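Local coordinates for protein ribonuclease (Nicotiana glutinosa, PDB 1IYB) that cleaves RNA as a ribonuclease of the T2 family and binds guanosine-5'-monophosphate in a guanine-binding pocket, at residues S20-K25 with N165-S169; M76-P81 with F93-E97; G170-L174 with I203-T207. All blocks are in the same frame, centred on the assembly; numbering follows the deposited sequence.

Contact 1: residues S20-K25 with N165-S169; sequences SYCDTK and NVDES. With 5GP (guanosine-5'-monophosphate), chain C.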
loop_
_atom_site.group_PDB
_atom_site.type_symbol
_atom_site.label_atom_id
_atom_site.label_comp_id
_atom_site.label_asym_id
_atom_site.label_seq_id
_atom_site.Cartn_x
_atom_site.Cartn_y
_atom_site.Cartn_z
ATOM N N SER A 20 13.978 14.899 -13.290
ATOM C CA SER A 20 12.550 15.080 -13.051
ATOM C C SER A 20 12.160 14.853 -11.596
ATOM O O SER A 20 11.086 15.262 -11.156
ATOM C CB SER A 20 11.746 14.144 -13.954
ATOM O OG SER A 20 11.849 14.559 -15.306
ATOM N N TYR A 21 13.021 14.178 -10.848
ATOM C CA TYR A 21 12.735 13.949 -9.440
ATOM C C TYR A 21 13.166 15.188 -8.660
ATOM O O TYR A 21 12.605 15.504 -7.611
ATOM C CB TYR A 21 13.519 12.742 -8.915
ATOM C CG TYR A 21 13.171 12.363 -7.489
ATOM C CD1 TYR A 21 12.133 11.476 -7.219
ATOM C CD2 TYR A 21 13.871 12.905 -6.411
ATOM C CE1 TYR A 21 11.798 11.132 -5.910
ATOM C CE2 TYR A 21 13.543 12.568 -5.094
ATOM C CZ TYR A 21 12.509 11.681 -4.857
ATOM O OH TYR A 21 12.193 11.320 -3.568
ATOM N N CYS A 22 14.152 15.896 -9.200
ATOM C CA CYS A 22 14.722 17.065 -8.540
ATOM C C CYS A 22 14.278 18.468 -8.943
ATOM O O CYS A 22 14.791 19.445 -8.398
ATOM C CB CYS A 22 16.241 17.001 -8.654
ATOM S SG CYS A 22 17.037 15.778 -7.567
ATOM N N ASP A 23 13.341 18.591 -9.878
ATOM C CA ASP A 23 12.910 19.921 -10.298
ATOM C C ASP A 23 11.449 20.232 -9.987
ATOM O O ASP A 23 10.827 21.053 -10.664
ATOM C CB ASP A 23 13.175 20.101 -11.796
ATOM C CG ASP A 23 12.303 19.206 -12.649
ATOM O OD1 ASP A 23 11.672 18.291 -12.086
ATOM O OD2 ASP A 23 12.254 19.415 -13.879
ATOM N N THR A 24 10.903 19.585 -8.963
ATOM C CA THR A 24 9.518 19.821 -8.579
ATOM C C THR A 24 9.485 20.808 -7.417
ATOM O O THR A 24 10.520 21.351 -7.025
ATOM C CB THR A 24 8.818 18.523 -8.134
ATOM O OG1 THR A 24 9.328 18.116 -6.858
ATOM C CG2 THR A 24 9.056 17.415 -9.150
ATOM N N LYS A 25 8.296 21.038 -6.866
ATOM C CA LYS A 25 8.149 21.956 -5.744
ATOM C C LYS A 25 8.716 21.349 -4.464
ATOM O O LYS A 25 9.014 22.066 -3.509
ATOM C CB LYS A 25 6.675 22.314 -5.540
ATOM C CG LYS A 25 6.059 23.077 -6.701
ATOM C CD LYS A 25 4.626 23.490 -6.397
ATOM C CE LYS A 25 4.021 24.277 -7.550
ATOM N NZ LYS A 25 4.810 25.504 -7.859
ATOM N N ASN A 165 5.543 13.356 -14.393
ATOM C CA ASN A 165 5.190 14.115 -13.204
ATOM C C ASN A 165 5.301 15.572 -13.641
ATOM O O ASN A 165 5.523 15.844 -14.822
ATOM C CB ASN A 165 6.092 13.780 -11.997
ATOM C CG ASN A 165 7.513 14.314 -12.116
ATOM O OD1 ASN A 165 8.232 14.380 -11.114
ATOM N ND2 ASN A 165 7.930 14.676 -13.314
ATOM N N VAL A 166 5.130 16.511 -12.722
ATOM C CA VAL A 166 5.191 17.916 -13.096
ATOM C C VAL A 166 6.330 18.644 -12.400
ATOM O O VAL A 166 6.611 18.388 -11.233
ATOM C CB VAL A 166 3.864 18.627 -12.755
ATOM C CG1 VAL A 166 3.905 20.064 -13.234
ATOM C CG2 VAL A 166 2.699 17.884 -13.390
ATOM N N ASP A 167 6.986 19.544 -13.125
ATOM C CA ASP A 167 8.082 20.315 -12.548
ATOM C C ASP A 167 7.484 21.537 -11.862
ATOM O O ASP A 167 6.268 21.627 -11.703
ATOM C CB ASP A 167 9.081 20.739 -13.633
ATOM C CG ASP A 167 8.497 21.734 -14.624
ATOM O OD1 ASP A 167 9.181 22.038 -15.624
ATOM O OD2 ASP A 167 7.368 22.219 -14.406
ATOM N N GLU A 168 8.331 22.475 -11.453
ATOM C CA GLU A 168 7.843 23.674 -10.783
ATOM C C GLU A 168 7.082 24.584 -11.744
ATOM O O GLU A 168 6.078 25.190 -11.369
ATOM C CB GLU A 168 9.005 24.451 -10.158
ATOM C CG GLU A 168 9.769 23.681 -9.098
ATOM C CD GLU A 168 10.716 24.565 -8.308
ATOM O OE1 GLU A 168 10.228 25.464 -7.589
ATOM O OE2 GLU A 168 11.945 24.365 -8.409
ATOM N N SER A 169 7.558 24.671 -12.983
ATOM C CA SER A 169 6.923 25.518 -13.990
ATOM C C SER A 169 5.593 24.956 -14.495
ATOM O O SER A 169 4.943 25.559 -15.351
ATOM C CB SER A 169 7.873 25.729 -15.172
ATOM O OG SER A 169 9.061 26.386 -14.761
HETATM P P 5GP C . 7.760 2.469 -4.283
HETATM O O1P 5GP C . 6.517 1.750 -3.990
HETATM O O2P 5GP C . 8.909 1.529 -4.591
HETATM O O3P 5GP C . 7.541 3.489 -5.454
HETATM O "O5'" 5GP C . 8.261 3.412 -3.041
HETATM C "C5'" 5GP C . 9.390 4.350 -3.190
HETATM C "C4'" 5GP C . 9.725 5.157 -1.913
HETATM O "O4'" 5GP C . 11.216 5.129 -1.779
HETATM C "C3'" 5GP C . 9.408 6.649 -1.854
HETATM O "O3'" 5GP C . 8.082 6.938 -1.436
HETATM C "C2'" 5GP C . 10.433 7.225 -0.871
HETATM O "O2'" 5GP C . 9.979 7.149 0.498
HETATM C "C1'" 5GP C . 11.661 6.367 -1.130
HETATM N N9 5GP C . 12.838 6.961 -1.839
HETATM C C8 5GP C . 14.117 7.188 -1.381
HETATM N N7 5GP C . 14.970 7.631 -2.281
HETATM C C5 5GP C . 14.168 7.700 -3.438
HETATM C C6 5GP C . 14.537 8.117 -4.760
HETATM O O6 5GP C . 15.632 8.501 -5.156
HETATM N N1 5GP C . 13.429 8.044 -5.660
HETATM C C2 5GP C . 12.153 7.620 -5.293
HETATM N N2 5GP C . 11.259 7.631 -6.303
HETATM N N3 5GP C . 11.804 7.226 -4.053
HETATM C C4 5GP C . 12.864 7.294 -3.177
HETATM O O HOH W 1 12.475 21.897 -15.557
#
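N165, on the last part of its strand, turns its side chain toward S20, and the T24 side chain crosses that of N165 at about a right angle. Its OD1 lies 3.0 Å from S20 O, but both are acceptors and do not bond; the amide is held through ND2 by Q173 OE1. V166 contributes its carbonyl, with O 3.4 Å from the methyl CG2 of T24. D167 follows, and because D23 CG sits between its backbone N and carbonyl carbon (chi1 67°), D23 OD2 comes to 3.4 Å from D167 CB. The carboxylate planes are turned 78° apart, one water lies within reach of D23 OD2 and D167 OD1, and each has its own donor: Q173 NE2 for D23, N171 N for D167. At E168 the backbone bonds directly, N to D23 O at 3.0 Å, while its CG rests 3.2 Å from T24 O. The exposed K25 brings NZ to 3.7 Å from E168 O. The contact thus ties the loop after helix 18-21 to the turn leaving strand 161-166, at the protein surface. Strand 172-182 lies beside both, and Y21 on the helix turns away from them, the guanine lying over one face of its ring.

Contact 2: residues M76-P81 with F93-E97; sequences MQQNWP and FWSHE. With 5GP (guanosine-5'-monophosphate), chain C.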
loop_
_atom_site.group_PDB
_atom_site.type_symbol
_atom_site.label_atom_id
_atom_site.label_comp_id
_atom_site.label_asym_id
_atom_site.label_seq_id
_atom_site.Cartn_x
_atom_site.Cartn_y
_atom_site.Cartn_z
ATOM N N MET A 76 25.560 -0.646 -6.824
ATOM C CA MET A 76 24.302 -0.056 -6.382
ATOM C C MET A 76 24.480 1.434 -6.089
ATOM O O MET A 76 23.574 2.238 -6.308
ATOM C CB MET A 76 23.794 -0.794 -5.140
ATOM C CG MET A 76 23.264 -2.188 -5.453
ATOM S SD MET A 76 23.085 -3.278 -4.021
ATOM C CE MET A 76 21.838 -2.409 -3.065
ATOM N N GLN A 77 25.656 1.801 -5.597
ATOM C CA GLN A 77 25.929 3.199 -5.301
ATOM C C GLN A 77 25.915 4.017 -6.591
ATOM O O GLN A 77 25.449 5.156 -6.614
ATOM C CB GLN A 77 27.277 3.324 -4.586
ATOM C CG GLN A 77 27.194 2.904 -3.126
ATOM C CD GLN A 77 28.545 2.663 -2.479
ATOM O OE1 GLN A 77 28.655 2.636 -1.252
ATOM N NE2 GLN A 77 29.573 2.466 -3.294
ATOM N N GLN A 78 26.407 3.422 -7.672
ATOM C CA GLN A 78 26.442 4.111 -8.954
ATOM C C GLN A 78 25.130 4.064 -9.729
ATOM O O GLN A 78 24.744 5.051 -10.357
ATOM C CB GLN A 78 27.552 3.526 -9.835
ATOM C CG GLN A 78 28.944 3.714 -9.265
ATOM C CD GLN A 78 29.221 5.159 -8.905
ATOM O OE1 GLN A 78 29.081 6.051 -9.740
ATOM N NE2 GLN A 78 29.614 5.397 -7.657
ATOM N N ASN A 79 24.438 2.929 -9.663
ATOM C CA ASN A 79 23.209 2.740 -10.425
ATOM C C ASN A 79 21.864 2.837 -9.723
ATOM O O ASN A 79 20.824 2.873 -10.389
ATOM C CB ASN A 79 23.271 1.393 -11.147
ATOM C CG ASN A 79 24.382 1.337 -12.168
ATOM O OD1 ASN A 79 25.501 0.908 -11.875
ATOM N ND2 ASN A 79 24.081 1.786 -13.377
ATOM N N TRP A 80 21.876 2.878 -8.396
ATOM C CA TRP A 80 20.640 2.936 -7.614
ATOM C C TRP A 80 20.735 4.034 -6.551
ATOM O O TRP A 80 20.522 3.781 -5.366
ATOM C CB TRP A 80 20.433 1.584 -6.931
ATOM C CG TRP A 80 19.018 1.217 -6.607
ATOM C CD1 TRP A 80 18.019 2.044 -6.174
ATOM C CD2 TRP A 80 18.464 -0.101 -6.637
ATOM N NE1 TRP A 80 16.873 1.316 -5.932
ATOM C CE2 TRP A 80 17.120 -0.003 -6.207
ATOM C CE3 TRP A 80 18.975 -1.360 -6.987
ATOM C CZ2 TRP A 80 16.281 -1.117 -6.118
ATOM C CZ3 TRP A 80 18.144 -2.465 -6.899
ATOM C CH2 TRP A 80 16.808 -2.336 -6.467
ATOM N N PRO A 81 21.051 5.270 -6.960
ATOM C CA PRO A 81 21.158 6.343 -5.968
ATOM C C PRO A 81 19.836 6.794 -5.366
ATOM O O PRO A 81 18.777 6.661 -5.985
ATOM C CB PRO A 81 21.828 7.469 -6.751
ATOM C CG PRO A 81 21.264 7.279 -8.130
ATOM C CD PRO A 81 21.350 5.772 -8.315
ATOM N N PHE A 93 16.782 3.459 1.000
ATOM C CA PHE A 93 16.062 3.294 -0.256
ATOM C C PHE A 93 16.091 1.819 -0.667
ATOM O O PHE A 93 15.054 1.238 -0.992
ATOM C CB PHE A 93 16.719 4.186 -1.322
ATOM C CG PHE A 93 15.976 4.254 -2.639
ATOM C CD1 PHE A 93 14.615 3.982 -2.722
ATOM C CD2 PHE A 93 16.650 4.646 -3.794
ATOM C CE1 PHE A 93 13.933 4.101 -3.934
ATOM C CE2 PHE A 93 15.980 4.769 -5.013
ATOM C CZ PHE A 93 14.616 4.495 -5.083
ATOM N N TRP A 94 17.275 1.213 -0.633
ATOM C CA TRP A 94 17.412 -0.194 -1.006
ATOM C C TRP A 94 16.612 -1.096 -0.068
ATOM O O TRP A 94 15.958 -2.052 -0.509
ATOM C CB TRP A 94 18.893 -0.600 -1.007
ATOM C CG TRP A 94 19.724 0.302 -1.869
ATOM C CD1 TRP A 94 19.326 0.923 -3.020
ATOM C CD2 TRP A 94 21.081 0.705 -1.645
ATOM N NE1 TRP A 94 20.348 1.692 -3.523
ATOM C CE2 TRP A 94 21.437 1.577 -2.700
ATOM C CE3 TRP A 94 22.030 0.414 -0.656
ATOM C CZ2 TRP A 94 22.703 2.165 -2.796
ATOM C CZ3 TRP A 94 23.291 0.999 -0.753
ATOM C CH2 TRP A 94 23.613 1.865 -1.817
ATOM N N SER A 95 16.652 -0.787 1.225
ATOM C CA SER A 95 15.917 -1.574 2.211
ATOM C C SER A 95 14.423 -1.499 1.917
ATOM O O SER A 95 13.725 -2.509 1.949
ATOM C CB SER A 95 16.181 -1.054 3.626
ATOM O OG SER A 95 15.395 -1.762 4.575
ATOM N N HIS A 96 13.942 -0.294 1.629
ATOM C CA HIS A 96 12.534 -0.085 1.317
ATOM C C HIS A 96 12.100 -0.903 0.100
ATOM O O HIS A 96 11.041 -1.529 0.105
ATOM C CB HIS A 96 12.272 1.402 1.053
ATOM C CG HIS A 96 10.907 1.686 0.512
ATOM N ND1 HIS A 96 9.770 1.615 1.286
ATOM C CD2 HIS A 96 10.493 2.006 -0.737
ATOM C CE1 HIS A 96 8.713 1.881 0.537
ATOM N NE2 HIS A 96 9.124 2.121 -0.695
ATOM N N GLU A 97 12.914 -0.894 -0.948
ATOM C CA GLU A 97 12.569 -1.640 -2.146
ATOM C C GLU A 97 12.541 -3.143 -1.890
ATOM O O GLU A 97 11.680 -3.850 -2.419
ATOM C CB GLU A 97 13.533 -1.287 -3.285
ATOM C CG GLU A 97 13.359 0.150 -3.775
ATOM C CD GLU A 97 11.966 0.418 -4.334
ATOM O OE1 GLU A 97 11.369 1.461 -3.986
ATOM O OE2 GLU A 97 11.472 -0.412 -5.127
HETATM P P 5GP C . 7.760 2.469 -4.283
HETATM O O1P 5GP C . 6.517 1.750 -3.990
HETATM O O2P 5GP C . 8.909 1.529 -4.591
HETATM O O3P 5GP C . 7.541 3.489 -5.454
HETATM O "O5'" 5GP C . 8.261 3.412 -3.041
HETATM C "C5'" 5GP C . 9.390 4.350 -3.190
HETATM C "C4'" 5GP C . 9.725 5.157 -1.913
HETATM O "O4'" 5GP C . 11.216 5.129 -1.779
HETATM C "C3'" 5GP C . 9.408 6.649 -1.854
HETATM O "O3'" 5GP C . 8.082 6.938 -1.436
HETATM C "C2'" 5GP C . 10.433 7.225 -0.871
HETATM O "O2'" 5GP C . 9.979 7.149 0.498
HETATM C "C1'" 5GP C . 11.661 6.367 -1.130
HETATM N N9 5GP C . 12.838 6.961 -1.839
HETATM C C8 5GP C . 14.117 7.188 -1.381
HETATM N N7 5GP C . 14.970 7.631 -2.281
HETATM C C5 5GP C . 14.168 7.700 -3.438
HETATM C C6 5GP C . 14.537 8.117 -4.760
HETATM O O6 5GP C . 15.632 8.501 -5.156
HETATM N N1 5GP C . 13.429 8.044 -5.660
HETATM C C2 5GP C . 12.153 7.620 -5.293
HETATM N N2 5GP C . 11.259 7.631 -6.303
HETATM N N3 5GP C . 11.804 7.226 -4.053
HETATM C C4 5GP C . 12.864 7.294 -3.177
#
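W80 and W94 are the closest backbone neighbours here, their CA atoms 8.0 Å apart: W80 is the first residue to leave helical geometry after helix 73-79, while W94 lies within helix 91-102. Together with F93 they form an aromatic cluster behind the nucleotide pocket. The helix end itself is still tied by W80 N to M76 O. W94 NE1 then donates to W80 O at 2.8 Å (155° at the hydrogen), meeting a lone pair in the carbonyl plane and close to its own ring plane. The same edge of W94 is directed at the face of W80, with five-membered ring centroids 4.5 Å apart. W80 in turn sends its edge to the face of F93 in an offset pair, planes at 90°. M76 covers a face of W94 with its methyl, CE lying 3.5 Å from W94 CD2, a CH-pi contact joined by a more distant Met-aromatic one from SD. Replacing W94 by an alanine is likely to leave W80 O without this donor and open a gap under the M76 methyl. F93, its CG swung away from the backbone N (chi1 -173°), stands between W80 and the base. Guanine C5 lies over the ring centre on the face opposite W80. Farther along the helix, E97 OE2 is bound to W46 NE1, and H96 NE2 donates to O5' of the nucleotide at 2.8 Å.

Contact 3: residues G170-L174 with I203-T207; sequences GNSQL and IEFPT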
loop_
_atom_site.group_PDB
_atom_site.type_symbol
_atom_site.label_atom_id
_atom_site.label_comp_id
_atom_site.label_asym_id
_atom_site.label_seq_id
_atom_site.Cartn_x
_atom_site.Cartn_y
_atom_site.Cartn_z
ATOM N N GLY A 170 5.196 23.803 -13.967
ATOM C CA GLY A 170 3.939 23.197 -14.369
ATOM C C GLY A 170 4.010 22.342 -15.621
ATOM O O GLY A 170 2.997 21.803 -16.066
ATOM N N ASN A 171 5.203 22.213 -16.192
ATOM C CA ASN A 171 5.383 21.416 -17.399
ATOM C C ASN A 171 5.385 19.918 -17.113
ATOM O O ASN A 171 5.935 19.468 -16.106
ATOM C CB ASN A 171 6.694 21.790 -18.095
ATOM C CG ASN A 171 6.664 23.183 -18.696
ATOM O OD1 ASN A 171 7.625 23.611 -19.334
ATOM N ND2 ASN A 171 5.560 23.894 -18.497
ATOM N N SER A 172 4.753 19.158 -18.002
ATOM C CA SER A 172 4.700 17.707 -17.885
ATOM C C SER A 172 6.074 17.226 -18.337
ATOM O O SER A 172 6.602 17.702 -19.343
ATOM C CB SER A 172 3.613 17.144 -18.801
ATOM O OG SER A 172 3.530 15.735 -18.693
ATOM N N GLN A 173 6.656 16.282 -17.604
ATOM C CA GLN A 173 7.989 15.808 -17.942
ATOM C C GLN A 173 8.190 14.304 -17.794
ATOM O O GLN A 173 7.507 13.644 -17.006
ATOM C CB GLN A 173 9.009 16.534 -17.065
ATOM C CG GLN A 173 8.739 16.350 -15.582
ATOM C CD GLN A 173 9.690 17.128 -14.693
ATOM O OE1 GLN A 173 9.697 16.943 -13.476
ATOM N NE2 GLN A 173 10.488 18.005 -15.290
ATOM N N LEU A 174 9.139 13.779 -18.563
ATOM C CA LEU A 174 9.484 12.359 -18.531
ATOM C C LEU A 174 10.061 12.063 -17.151
ATOM O O LEU A 174 11.126 12.568 -16.801
ATOM C CB LEU A 174 10.532 12.056 -19.604
ATOM C CG LEU A 174 11.069 10.625 -19.701
ATOM C CD1 LEU A 174 9.926 9.671 -19.985
ATOM C CD2 LEU A 174 12.122 10.546 -20.795
ATOM N N ILE A 203 6.182 15.926 -23.993
ATOM C CA ILE A 203 6.717 16.119 -22.650
ATOM C C ILE A 203 8.170 16.571 -22.619
ATOM O O ILE A 203 8.944 16.293 -23.536
ATOM C CB ILE A 203 6.597 14.822 -21.819
ATOM C CG1 ILE A 203 7.366 13.690 -22.505
ATOM C CG2 ILE A 203 5.130 14.453 -21.645
ATOM C CD1 ILE A 203 7.316 12.358 -21.760
ATOM N N GLU A 204 8.536 17.261 -21.543
ATOM C CA GLU A 204 9.894 17.758 -21.372
ATOM C C GLU A 204 10.833 16.688 -20.826
ATOM O O GLU A 204 10.424 15.822 -20.056
ATOM C CB GLU A 204 9.903 18.955 -20.413
ATOM C CG GLU A 204 11.304 19.356 -19.965
ATOM C CD GLU A 204 11.309 20.346 -18.814
ATOM O OE1 GLU A 204 10.591 20.116 -17.815
ATOM O OE2 GLU A 204 12.045 21.351 -18.904
ATOM N N PHE A 205 12.094 16.755 -21.242
ATOM C CA PHE A 205 13.134 15.839 -20.779
ATOM C C PHE A 205 14.147 16.819 -20.182
ATOM O O PHE A 205 15.105 17.222 -20.843
ATOM C CB PHE A 205 13.731 15.073 -21.970
ATOM C CG PHE A 205 14.616 13.905 -21.583
ATOM C CD1 PHE A 205 14.717 13.478 -20.260
ATOM C CD2 PHE A 205 15.336 13.221 -22.559
ATOM C CE1 PHE A 205 15.525 12.386 -19.919
ATOM C CE2 PHE A 205 16.145 12.130 -22.232
ATOM C CZ PHE A 205 16.239 11.712 -20.907
ATOM N N PRO A 206 13.934 17.218 -18.917
ATOM C CA PRO A 206 14.800 18.166 -18.207
ATOM C C PRO A 206 16.249 17.764 -18.004
ATOM O O PRO A 206 16.570 16.593 -17.826
ATOM C CB PRO A 206 14.070 18.369 -16.882
ATOM C CG PRO A 206 13.477 17.032 -16.633
ATOM C CD PRO A 206 12.921 16.661 -18.001
ATOM N N THR A 207 17.127 18.758 -18.034
ATOM C CA THR A 207 18.545 18.520 -17.825
ATOM C C THR A 207 18.722 18.198 -16.346
ATOM O O THR A 207 17.862 18.523 -15.530
ATOM C CB THR A 207 19.374 19.782 -18.121
ATOM O OG1 THR A 207 19.045 20.795 -17.162
ATOM C CG2 THR A 207 19.073 20.307 -19.513
#
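L174 N donates to E204 O at 2.8 Å, and E204 N to S172 O at 3.0 Å in an almost straight bond (176°). These two bonds on either side of Q173 make the pattern of a single parallel bridge between Q173 and E204, although the two segments run 84° apart and soon part. Q173 CA adds a CA-H...O contact to the same carbonyl, E204 O, which thus receives two neighbouring groups.

The side chains of Q173 and E204 lie alongside each other and point the same way, amide and carboxylate moderately turned against each other. Q173 CG takes the crowded position between its backbone N and carbonyl carbon (chi1 57°), and the chain then runs straight out beside E204. The bond from NE2 to E204 OE1 is weak, at 3.3 Å; the stronger acceptor for NE2 is D23 OD2. P206 crosses this amide at about a right angle, its CG 3.4 Å from Q173 NE2.

Apolar packing closes the other parts. L174 CD2 sits over the face of the F205 ring, 4.0 Å from its CD1, in a CH-pi contact, and L174 CB meets I203 CD1 at 3.9 Å. The I203 methyl CG2 rests 3.6 Å from S172 OG. Beyond, W17 meets F205 edge-to-face and donates through NE1 to P206 O.

The bridge joins strand 172-182 of the larger sheet to strand 202-204, which pairs with 142-144, so the C-terminal part of the chain is fastened to the end of the central sheet. With D167 OD1 also near E204 OE1, the Q173 amide stands among three carboxylates, and its NE2, bonded to D23 and weakly to E204, probably eases the repulsion between them.

How the contacts relate
Contacts 1 and 3 lie on the same side of the molecule, their centres about 8 Å apart, on neighbouring strands of one sheet, 161-166 and 172-182; their side chains meet, and S20 OG reaches L174 O between them. Contact 1 is a surface contact of loops, turns and carboxylates, whereas contact 3 is mostly buried and rests on strand bonds with apolar packing around them. Contact 2, also buried but built from a helix end with the loop after it and a second helix, depends on aromatic faces and edges, its centre about 21 Å from that of contact 1. Yet contacts 1 and 2 both reach the nucleotide, Y21 and F93 each meeting its guanine; contact 3 does not touch it.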